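Local coordinates for protein hydrolase, putative (Plasmodium vivax, PDB 2B30) that is of unproven function but probably acts as a magnesium-dependent phosphatase of the haloacid dehalogenase superfamily, and here holds a calcium ion, at residues 30-35 and 244-249; 65-70 and 93-98; 259-264 and 275-280. All blocks are in the same frame, centred on the assembly; numbering follows the deposited sequence.

Interaction 1 of 3, residues 30-35 and 244-249. With CA (calcium ion), chain E.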
loop_
_atom_site.group_PDB
_atom_site.type_symbol
_atom_site.label_atom_id
_atom_site.label_comp_id
_atom_site.label_asym_id
_atom_site.label_seq_id
_atom_site.Cartn_x
_atom_site.Cartn_y
_atom_site.Cartn_z
ATOM N N LEU A 30 -7.374 -8.282 16.005
ATOM C CA LEU A 30 -6.319 -9.271 15.756
ATOM C C LEU A 30 -6.367 -9.695 14.292
ATOM O O LEU A 30 -7.363 -10.264 13.841
ATOM C CB LEU A 30 -6.468 -10.498 16.667
ATOM C CG LEU A 30 -6.618 -10.270 18.179
ATOM C CD1 LEU A 30 -6.719 -11.609 18.927
ATOM C CD2 LEU A 30 -5.482 -9.420 18.751
ATOM N N LEU A 31 -5.289 -9.414 13.563
ATOM C CA LEU A 31 -5.170 -9.763 12.156
ATOM C C LEU A 31 -4.136 -10.874 11.992
ATOM O O LEU A 31 -2.940 -10.646 12.115
ATOM C CB LEU A 31 -4.763 -8.538 11.339
ATOM C CG LEU A 31 -5.691 -7.314 11.398
ATOM C CD1 LEU A 31 -5.094 -6.247 10.529
ATOM C CD2 LEU A 31 -7.153 -7.600 10.969
ATOM N N ILE A 32 -4.610 -12.077 11.692
ATOM C CA ILE A 32 -3.803 -13.280 11.786
ATOM C C ILE A 32 -3.659 -13.904 10.418
ATOM O O ILE A 32 -4.661 -14.213 9.770
ATOM C CB ILE A 32 -4.487 -14.296 12.705
ATOM C CG1 ILE A 32 -4.864 -13.632 14.036
ATOM C CG2 ILE A 32 -3.587 -15.524 12.913
ATOM C CD1 ILE A 32 -5.568 -14.572 15.015
ATOM N N ASP A 33 -2.423 -14.097 9.974
ATOM C CA ASP A 33 -2.174 -14.841 8.732
ATOM C C ASP A 33 -2.508 -16.316 8.944
ATOM O O ASP A 33 -2.427 -16.813 10.065
ATOM C CB ASP A 33 -0.720 -14.681 8.296
ATOM C CG ASP A 33 -0.389 -15.465 7.044
ATOM O OD1 ASP A 33 -1.170 -15.447 6.061
ATOM O OD2 ASP A 33 0.673 -16.110 7.038
ATOM N N PHE A 34 -2.908 -17.005 7.881
ATOM C CA PHE A 34 -3.261 -18.416 7.993
ATOM C C PHE A 34 -2.036 -19.336 7.810
ATOM O O PHE A 34 -1.435 -19.742 8.804
ATOM C CB PHE A 34 -4.423 -18.790 7.059
ATOM C CG PHE A 34 -5.180 -20.019 7.503
ATOM C CD1 PHE A 34 -5.966 -19.987 8.654
ATOM C CD2 PHE A 34 -5.109 -21.208 6.775
ATOM C CE1 PHE A 34 -6.664 -21.118 9.081
ATOM C CE2 PHE A 34 -5.810 -22.346 7.183
ATOM C CZ PHE A 34 -6.587 -22.302 8.340
ATOM N N ASP A 35 -1.644 -19.645 6.576
ATOM C CA ASP A 35 -0.568 -20.618 6.362
ATOM C C ASP A 35 0.752 -20.027 6.767
ATOM O O ASP A 35 1.036 -18.860 6.472
ATOM C CB ASP A 35 -0.461 -21.043 4.903
ATOM C CG ASP A 35 -1.697 -21.714 4.417
ATOM O OD1 ASP A 35 -2.721 -21.007 4.274
ATOM O OD2 ASP A 35 -1.650 -22.941 4.189
ATOM N N LEU A 244 -3.257 -5.296 15.838
ATOM C CA LEU A 244 -2.128 -6.214 15.957
ATOM C C LEU A 244 -2.171 -7.260 14.857
ATOM O O LEU A 244 -3.189 -7.924 14.658
ATOM C CB LEU A 244 -2.092 -6.920 17.313
ATOM C CG LEU A 244 -1.031 -8.044 17.416
ATOM C CD1 LEU A 244 -0.185 -7.875 18.645
ATOM C CD2 LEU A 244 -1.646 -9.430 17.371
ATOM N N VAL A 245 -1.033 -7.441 14.193
ATOM C CA VAL A 245 -0.947 -8.269 12.997
ATOM C C VAL A 245 0.261 -9.213 13.074
ATOM O O VAL A 245 1.290 -8.867 13.664
ATOM C CB VAL A 245 -0.888 -7.381 11.722
ATOM C CG1 VAL A 245 0.369 -6.554 11.683
ATOM C CG2 VAL A 245 -0.995 -8.218 10.465
ATOM N N VAL A 246 0.120 -10.401 12.485
ATOM C CA VAL A 246 1.175 -11.404 12.505
ATOM C C VAL A 246 1.203 -12.190 11.179
ATOM O O VAL A 246 0.157 -12.530 10.631
ATOM C CB VAL A 246 1.059 -12.328 13.786
ATOM C CG1 VAL A 246 -0.236 -13.101 13.809
ATOM C CG2 VAL A 246 2.248 -13.275 13.895
ATOM N N GLY A 247 2.401 -12.457 10.658
ATOM C CA GLY A 247 2.542 -13.081 9.338
ATOM C C GLY A 247 3.919 -13.658 9.052
ATOM O O GLY A 247 4.757 -13.746 9.950
ATOM N N ASP A 248 4.161 -14.049 7.801
ATOM C CA ASP A 248 5.344 -14.844 7.494
ATOM C C ASP A 248 5.957 -14.689 6.107
ATOM O O ASP A 248 7.147 -14.964 5.942
ATOM C CB ASP A 248 5.026 -16.328 7.708
ATOM C CG ASP A 248 4.131 -16.887 6.631
ATOM O OD1 ASP A 248 3.001 -16.393 6.483
ATOM O OD2 ASP A 248 4.557 -17.817 5.920
ATOM N N ALA A 249 5.173 -14.257 5.122
ATOM C CA ALA A 249 5.566 -14.382 3.722
ATOM C C ALA A 249 5.462 -13.061 2.936
ATOM O O ALA A 249 5.169 -11.998 3.496
ATOM C CB ALA A 249 4.716 -15.463 3.071
HETATM CA CA CA E . 0.947 -17.040 5.037
#

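Interaction 2 of 3, residues 65-70 and 93-98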
loop_
_atom_site.group_PDB
_atom_site.type_symbol
_atom_site.label_atom_id
_atom_site.label_comp_id
_atom_site.label_asym_id
_atom_site.label_seq_id
_atom_site.Cartn_x
_atom_site.Cartn_y
_atom_site.Cartn_z
ATOM N N SER A 65 -9.804 -11.222 12.647
ATOM C CA SER A 65 -9.911 -11.345 11.202
ATOM C C SER A 65 -8.689 -12.075 10.661
ATOM O O SER A 65 -7.547 -11.671 10.878
ATOM C CB SER A 65 -10.030 -9.972 10.536
ATOM O OG SER A 65 -9.871 -10.097 9.132
ATOM N N ILE A 66 -8.938 -13.159 9.950
ATOM C CA ILE A 66 -7.871 -13.862 9.304
ATOM C C ILE A 66 -7.632 -13.221 7.946
ATOM O O ILE A 66 -8.564 -12.986 7.182
ATOM C CB ILE A 66 -8.177 -15.346 9.223
ATOM C CG1 ILE A 66 -8.041 -15.931 10.637
ATOM C CG2 ILE A 66 -7.210 -16.019 8.265
ATOM C CD1 ILE A 66 -8.569 -17.311 10.795
ATOM N N CYS A 67 -6.374 -12.914 7.667
ATOM C CA CYS A 67 -5.987 -12.253 6.438
ATOM C C CYS A 67 -5.114 -13.218 5.643
ATOM O O CYS A 67 -4.014 -13.576 6.082
ATOM C CB CYS A 67 -5.241 -10.967 6.783
ATOM S SG CYS A 67 -6.188 -9.909 7.953
ATOM N N THR A 68 -5.609 -13.662 4.489
ATOM C CA THR A 68 -4.938 -14.733 3.759
ATOM C C THR A 68 -5.188 -14.700 2.267
ATOM O O THR A 68 -6.115 -14.041 1.797
ATOM C CB THR A 68 -5.391 -16.108 4.275
ATOM O OG1 THR A 68 -4.596 -17.150 3.678
ATOM C CG2 THR A 68 -6.884 -16.330 3.973
ATOM N N GLY A 69 -4.352 -15.447 1.544
ATOM C CA GLY A 69 -4.541 -15.699 0.121
ATOM C C GLY A 69 -5.651 -16.693 -0.172
ATOM O O GLY A 69 -6.128 -16.769 -1.292
ATOM N N ARG A 70 -6.063 -17.462 0.827
ATOM C CA ARG A 70 -7.116 -18.446 0.645
ATOM C C ARG A 70 -8.495 -17.810 0.633
ATOM O O ARG A 70 -8.655 -16.630 0.943
ATOM C CB ARG A 70 -7.023 -19.520 1.729
ATOM C CG ARG A 70 -5.837 -20.433 1.511
ATOM C CD ARG A 70 -5.355 -21.142 2.762
ATOM N NE ARG A 70 -6.120 -22.358 3.009
ATOM C CZ ARG A 70 -5.647 -23.475 3.569
ATOM N NH1 ARG A 70 -4.392 -23.585 3.974
ATOM N NH2 ARG A 70 -6.458 -24.503 3.726
ATOM N N PRO A 93 -15.363 -11.264 10.812
ATOM C CA PRO A 93 -14.906 -10.650 9.562
ATOM C C PRO A 93 -13.702 -11.369 8.945
ATOM O O PRO A 93 -13.097 -12.243 9.579
ATOM C CB PRO A 93 -14.511 -9.244 10.001
ATOM C CG PRO A 93 -14.059 -9.428 11.426
ATOM C CD PRO A 93 -14.961 -10.481 11.994
ATOM N N GLY A 94 -13.362 -11.005 7.714
ATOM C CA GLY A 94 -12.222 -11.618 7.061
ATOM C C GLY A 94 -11.730 -10.929 5.806
ATOM O O GLY A 94 -12.502 -10.324 5.071
ATOM N N VAL A 95 -10.420 -11.038 5.586
ATOM C CA VAL A 95 -9.758 -10.564 4.382
ATOM C C VAL A 95 -9.235 -11.795 3.645
ATOM O O VAL A 95 -8.328 -12.484 4.123
ATOM C CB VAL A 95 -8.585 -9.628 4.733
ATOM C CG1 VAL A 95 -7.826 -9.229 3.488
ATOM C CG2 VAL A 95 -9.095 -8.401 5.468
ATOM N N TYR A 96 -9.812 -12.066 2.483
ATOM C CA TYR A 96 -9.521 -13.282 1.766
ATOM C C TYR A 96 -9.018 -12.971 0.375
ATOM O O TYR A 96 -9.242 -11.875 -0.136
ATOM C CB TYR A 96 -10.773 -14.133 1.709
ATOM C CG TYR A 96 -11.265 -14.495 3.080
ATOM C CD1 TYR A 96 -10.561 -15.390 3.860
ATOM C CD2 TYR A 96 -12.424 -13.924 3.618
ATOM C CE1 TYR A 96 -10.996 -15.736 5.126
ATOM C CE2 TYR A 96 -12.866 -14.265 4.894
ATOM C CZ TYR A 96 -12.140 -15.173 5.633
ATOM O OH TYR A 96 -12.532 -15.536 6.882
ATOM N N ILE A 97 -8.318 -13.937 -0.221
ATOM C CA ILE A 97 -7.805 -13.813 -1.581
ATOM C C ILE A 97 -6.987 -12.531 -1.725
ATOM O O ILE A 97 -7.220 -11.715 -2.615
ATOM C CB ILE A 97 -8.938 -13.876 -2.647
ATOM C CG1 ILE A 97 -9.885 -15.051 -2.351
ATOM C CG2 ILE A 97 -8.338 -14.006 -4.074
ATOM C CD1 ILE A 97 -10.766 -15.444 -3.541
ATOM N N ASN A 98 -6.041 -12.373 -0.808
ATOM C CA ASN A 98 -5.091 -11.275 -0.818
ATOM C C ASN A 98 -5.733 -9.900 -0.896
ATOM O O ASN A 98 -5.193 -8.976 -1.516
ATOM C CB ASN A 98 -4.037 -11.497 -1.916
ATOM C CG ASN A 98 -3.061 -12.597 -1.545
ATOM O OD1 ASN A 98 -2.969 -12.966 -0.367
ATOM N ND2 ASN A 98 -2.322 -13.116 -2.530
HETATM O O HOH W 1 -11.603 -14.418 9.238
#

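Interaction 3 of 3, residues 259-264 and 275-280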
loop_
_atom_site.group_PDB
_atom_site.type_symbol
_atom_site.label_atom_id
_atom_site.label_comp_id
_atom_site.label_asym_id
_atom_site.label_seq_id
_atom_site.Cartn_x
_atom_site.Cartn_y
_atom_site.Cartn_z
ATOM N N PHE A 259 1.710 -1.428 9.921
ATOM C CA PHE A 259 1.139 -1.499 11.247
ATOM C C PHE A 259 2.231 -1.473 12.311
ATOM O O PHE A 259 3.390 -1.804 12.033
ATOM C CB PHE A 259 0.245 -2.721 11.354
ATOM C CG PHE A 259 -1.063 -2.554 10.642
ATOM C CD1 PHE A 259 -1.990 -1.606 11.082
ATOM C CD2 PHE A 259 -1.378 -3.325 9.531
ATOM C CE1 PHE A 259 -3.206 -1.426 10.425
ATOM C CE2 PHE A 259 -2.588 -3.146 8.863
ATOM C CZ PHE A 259 -3.501 -2.192 9.313
ATOM N N LYS A 260 1.859 -1.031 13.514
ATOM C CA LYS A 260 2.814 -0.790 14.594
ATOM C C LYS A 260 3.077 -2.053 15.374
ATOM O O LYS A 260 4.223 -2.373 15.657
ATOM C CB LYS A 260 2.309 0.294 15.561
ATOM C CG LYS A 260 3.329 0.682 16.654
ATOM C CD LYS A 260 2.706 1.533 17.745
ATOM C CE LYS A 260 2.527 2.952 17.315
ATOM N NZ LYS A 260 1.601 3.714 18.194
ATOM N N TYR A 261 2.016 -2.754 15.749
ATOM C CA TYR A 261 2.165 -3.987 16.507
ATOM C C TYR A 261 2.149 -5.162 15.546
ATOM O O TYR A 261 1.219 -5.973 15.556
ATOM C CB TYR A 261 1.090 -4.088 17.595
ATOM C CG TYR A 261 1.136 -2.874 18.480
ATOM C CD1 TYR A 261 2.216 -2.649 19.321
ATOM C CD2 TYR A 261 0.139 -1.917 18.432
ATOM C CE1 TYR A 261 2.287 -1.509 20.108
ATOM C CE2 TYR A 261 0.197 -0.785 19.218
ATOM C CZ TYR A 261 1.266 -0.580 20.047
ATOM O OH TYR A 261 1.301 0.568 20.811
ATOM N N SER A 262 3.198 -5.226 14.721
ATOM C CA SER A 262 3.319 -6.236 13.680
ATOM C C SER A 262 4.396 -7.227 14.050
ATOM O O SER A 262 5.506 -6.857 14.465
ATOM C CB SER A 262 3.620 -5.606 12.313
ATOM O OG SER A 262 4.905 -5.007 12.267
ATOM N N PHE A 263 4.063 -8.500 13.894
ATOM C CA PHE A 263 4.925 -9.566 14.359
ATOM C C PHE A 263 5.136 -10.610 13.283
ATOM O O PHE A 263 4.176 -11.054 12.653
ATOM C CB PHE A 263 4.310 -10.190 15.608
ATOM C CG PHE A 263 4.303 -9.265 16.786
ATOM C CD1 PHE A 263 5.387 -9.213 17.649
ATOM C CD2 PHE A 263 3.232 -8.423 17.016
ATOM C CE1 PHE A 263 5.389 -8.341 18.732
ATOM C CE2 PHE A 263 3.232 -7.554 18.092
ATOM C CZ PHE A 263 4.316 -7.513 18.950
ATOM N N ALA A 264 6.395 -10.991 13.068
ATOM C CA ALA A 264 6.719 -12.085 12.147
ATOM C C ALA A 264 7.086 -13.336 12.928
ATOM O O ALA A 264 7.870 -13.281 13.865
ATOM C CB ALA A 264 7.841 -11.695 11.224
ATOM N N HIS A 275 10.462 -6.390 7.828
ATOM C CA HIS A 275 9.398 -5.402 7.635
ATOM C C HIS A 275 8.489 -5.303 8.862
ATOM O O HIS A 275 7.882 -4.253 9.122
ATOM C CB HIS A 275 8.610 -5.696 6.356
ATOM C CG HIS A 275 9.288 -5.199 5.117
ATOM N ND1 HIS A 275 9.162 -3.899 4.679
ATOM C CD2 HIS A 275 10.117 -5.813 4.242
ATOM C CE1 HIS A 275 9.891 -3.733 3.589
ATOM N NE2 HIS A 275 10.477 -4.880 3.301
ATOM N N ALA A 276 8.423 -6.392 9.621
ATOM C CA ALA A 276 7.699 -6.426 10.885
ATOM C C ALA A 276 8.465 -5.670 11.958
ATOM O O ALA A 276 9.639 -5.383 11.791
ATOM C CB ALA A 276 7.472 -7.869 11.319
ATOM N N LYS A 277 7.795 -5.348 13.058
ATOM C CA LYS A 277 8.431 -4.637 14.170
ATOM C C LYS A 277 9.309 -5.597 14.944
ATOM O O LYS A 277 10.400 -5.246 15.408
ATOM C CB LYS A 277 7.382 -4.067 15.126
ATOM C CG LYS A 277 7.903 -3.009 16.100
ATOM C CD LYS A 277 6.976 -2.878 17.313
ATOM C CE LYS A 277 6.747 -1.426 17.744
ATOM N NZ LYS A 277 5.789 -1.335 18.907
ATOM N N CYS A 278 8.818 -6.825 15.067
ATOM C CA CYS A 278 9.372 -7.759 16.003
ATOM C C CYS A 278 9.204 -9.190 15.514
ATOM O O CYS A 278 8.115 -9.591 15.099
ATOM C CB CYS A 278 8.654 -7.553 17.323
ATOM S SG CYS A 278 9.297 -8.497 18.665
ATOM N N VAL A 279 10.297 -9.948 15.551
ATOM C CA VAL A 279 10.291 -11.353 15.182
ATOM C C VAL A 279 9.983 -12.160 16.434
ATOM O O VAL A 279 10.621 -11.965 17.475
ATOM C CB VAL A 279 11.664 -11.806 14.633
ATOM C CG1 VAL A 279 11.613 -13.293 14.203
ATOM C CG2 VAL A 279 12.108 -10.920 13.481
ATOM N N LEU A 280 9.027 -13.070 16.344
ATOM C CA LEU A 280 8.687 -13.888 17.506
ATOM C C LEU A 280 9.798 -14.910 17.787
ATOM O O LEU A 280 10.456 -15.394 16.874
ATOM C CB LEU A 280 7.330 -14.579 17.310
ATOM C CG LEU A 280 6.097 -13.657 17.276
ATOM C CD1 LEU A 280 4.876 -14.404 16.770
ATOM C CD2 LEU A 280 5.792 -13.067 18.638
#

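Interaction 1 of 3, residues 30-35 and 244-249
L30, L31 and I32 pair in parallel with L244, V245 and V246, joining two strands in the middle of the main sheet, and past them D33 and D248 meet at a calcium ion. The backbone bonds follow the parallel pattern: L31 N gives to L244 O (2.8 Å, N-H···O angle 173°), L31 O receives V246 N, and D33 N gives to V246 O. Leucine, isoleucine and valine suit strands enclosed on both faces. L30 CD2 meets L244 CD2 (4.1 Å) on the face packed by helix 288-297, while L31 CB rests on V245 CG2 (3.9 Å) on the opposite face. At the C-terminal ends polar chemistry takes over. Extended away from the backbone N (chi1 178°), the D33 carboxylate presents both oxygens to the calcium, OD2 at 2.2 Å and OD1 at 2.8 Å. D248 reaches it through OD1 alone (2.6 Å), its carboxylate plane 19° from that of D33. D35 binds with its main-chain O (2.3 Å), and its carboxylate pairs with R70. T37 OG1 is hydrogen-bonded to D33 OD2, the oxygen nearer the calcium. Such acidic loops after parallel strands mark the metal site of haloacid dehalogenase-like hydrolases, D33 and D35 forming the DxD motif.

Interaction 2 of 3, residues 65-70 and 93-98
V95 bonds through its backbone to I66 and T68, on either side of its bridge partner C67, where strands 63-67 and 94-96 run parallel. V95 N gives to I66 O (3.1 Å) and T68 N to V95 O (3.0 Å). Beyond the strands N98 N bonds to T68 O, and I97 N to R70 O from 40° above the carbonyl plane. At the other end one water accepts from I66 N and donates to P93 O (2.7 Å) and Y96 OH (2.8 Å), while Y96 OH is also bonded to G91. The ring of Y96 is met from two directions: I66 O lies over one face, whereas R70 O and T68 CG2 come to the edge, T68 CG2 3.8 Å from Y96 CD1. G94, having no side chain, lets that ring lie close along its own strand. On the other face C67 SG touches V95 CB at 4.0 Å, against helix 225-235, where both side chains meet I229. N98 takes a left-handed backbone conformation that asparagine tolerates, its OD1 held by N251. The R70 guanidinium forms a salt bridge with D35 and is also held by E162 and the Y160 carbonyl. The chemistry implies two loops joined mainly through main-chain polar atoms.

Interaction 3 of 3, residues 259-264 and 275-280
K277 lies alongside K260 and Y261, all three side chains pointing the same way, at the start of a parallel strand pairing on the sheet's edge. The methylenes of K277 run past K260 O, with CD at 3.3 Å, and its NZ stands obliquely to the Y261 ring, a face of which K260 CG covers. K277 NZ comes near K260 CG, and the two amines, 6.6 Å apart NZ to NZ, go to separate partners: K260 to D241 in a salt bridge, K277 to A21 O. S262, with chi1 67° turning OG back toward the main chain, receives K277 N on both OG (3.0 Å) and O (3.1 Å), each bond bent to near 138°; OG also bonds to L256 O. Further along, F263 turns its ring obliquely to C278, F263 CE1 meeting C278 CB at 3.6 Å, and L280 CD2 approaches F263 CD1. Small methyls suit the opposite side, where A264 CB meets A276 CB (3.8 Å). A264 N gives to C278 O, and L280 N to A264 O (2.7 Å). K203 and N204 of the second subunit bond to the carbonyls of A276 and H275. Strand, helix 270-275 and strand form a beta-alpha-beta unit, the repeating element of this superfamily's Rossmann-like core.

All three contacts join neighbouring parallel strands of one sheet. Interactions 1 and 2 share the middle: strands 29-33 and 63-67 lie side by side, L30 O is probably bonded to S65 N, and the D35-R70 salt bridge ties their loops together. Interaction 1 also adjoins interaction 3, since strand 243-247 pairs with 261-264, whereas interactions 2 and 3 do not touch. Interactions 1 and 2 are enclosed and polar at their C-terminal ends, one by metal binding and the other by main-chain loop bonds. Interaction 3, whose centre is about 17 Å from the centre of the chain, is also largely buried but peripheral, with lysine side chains, an exposed H275 and the second subunit adjoining.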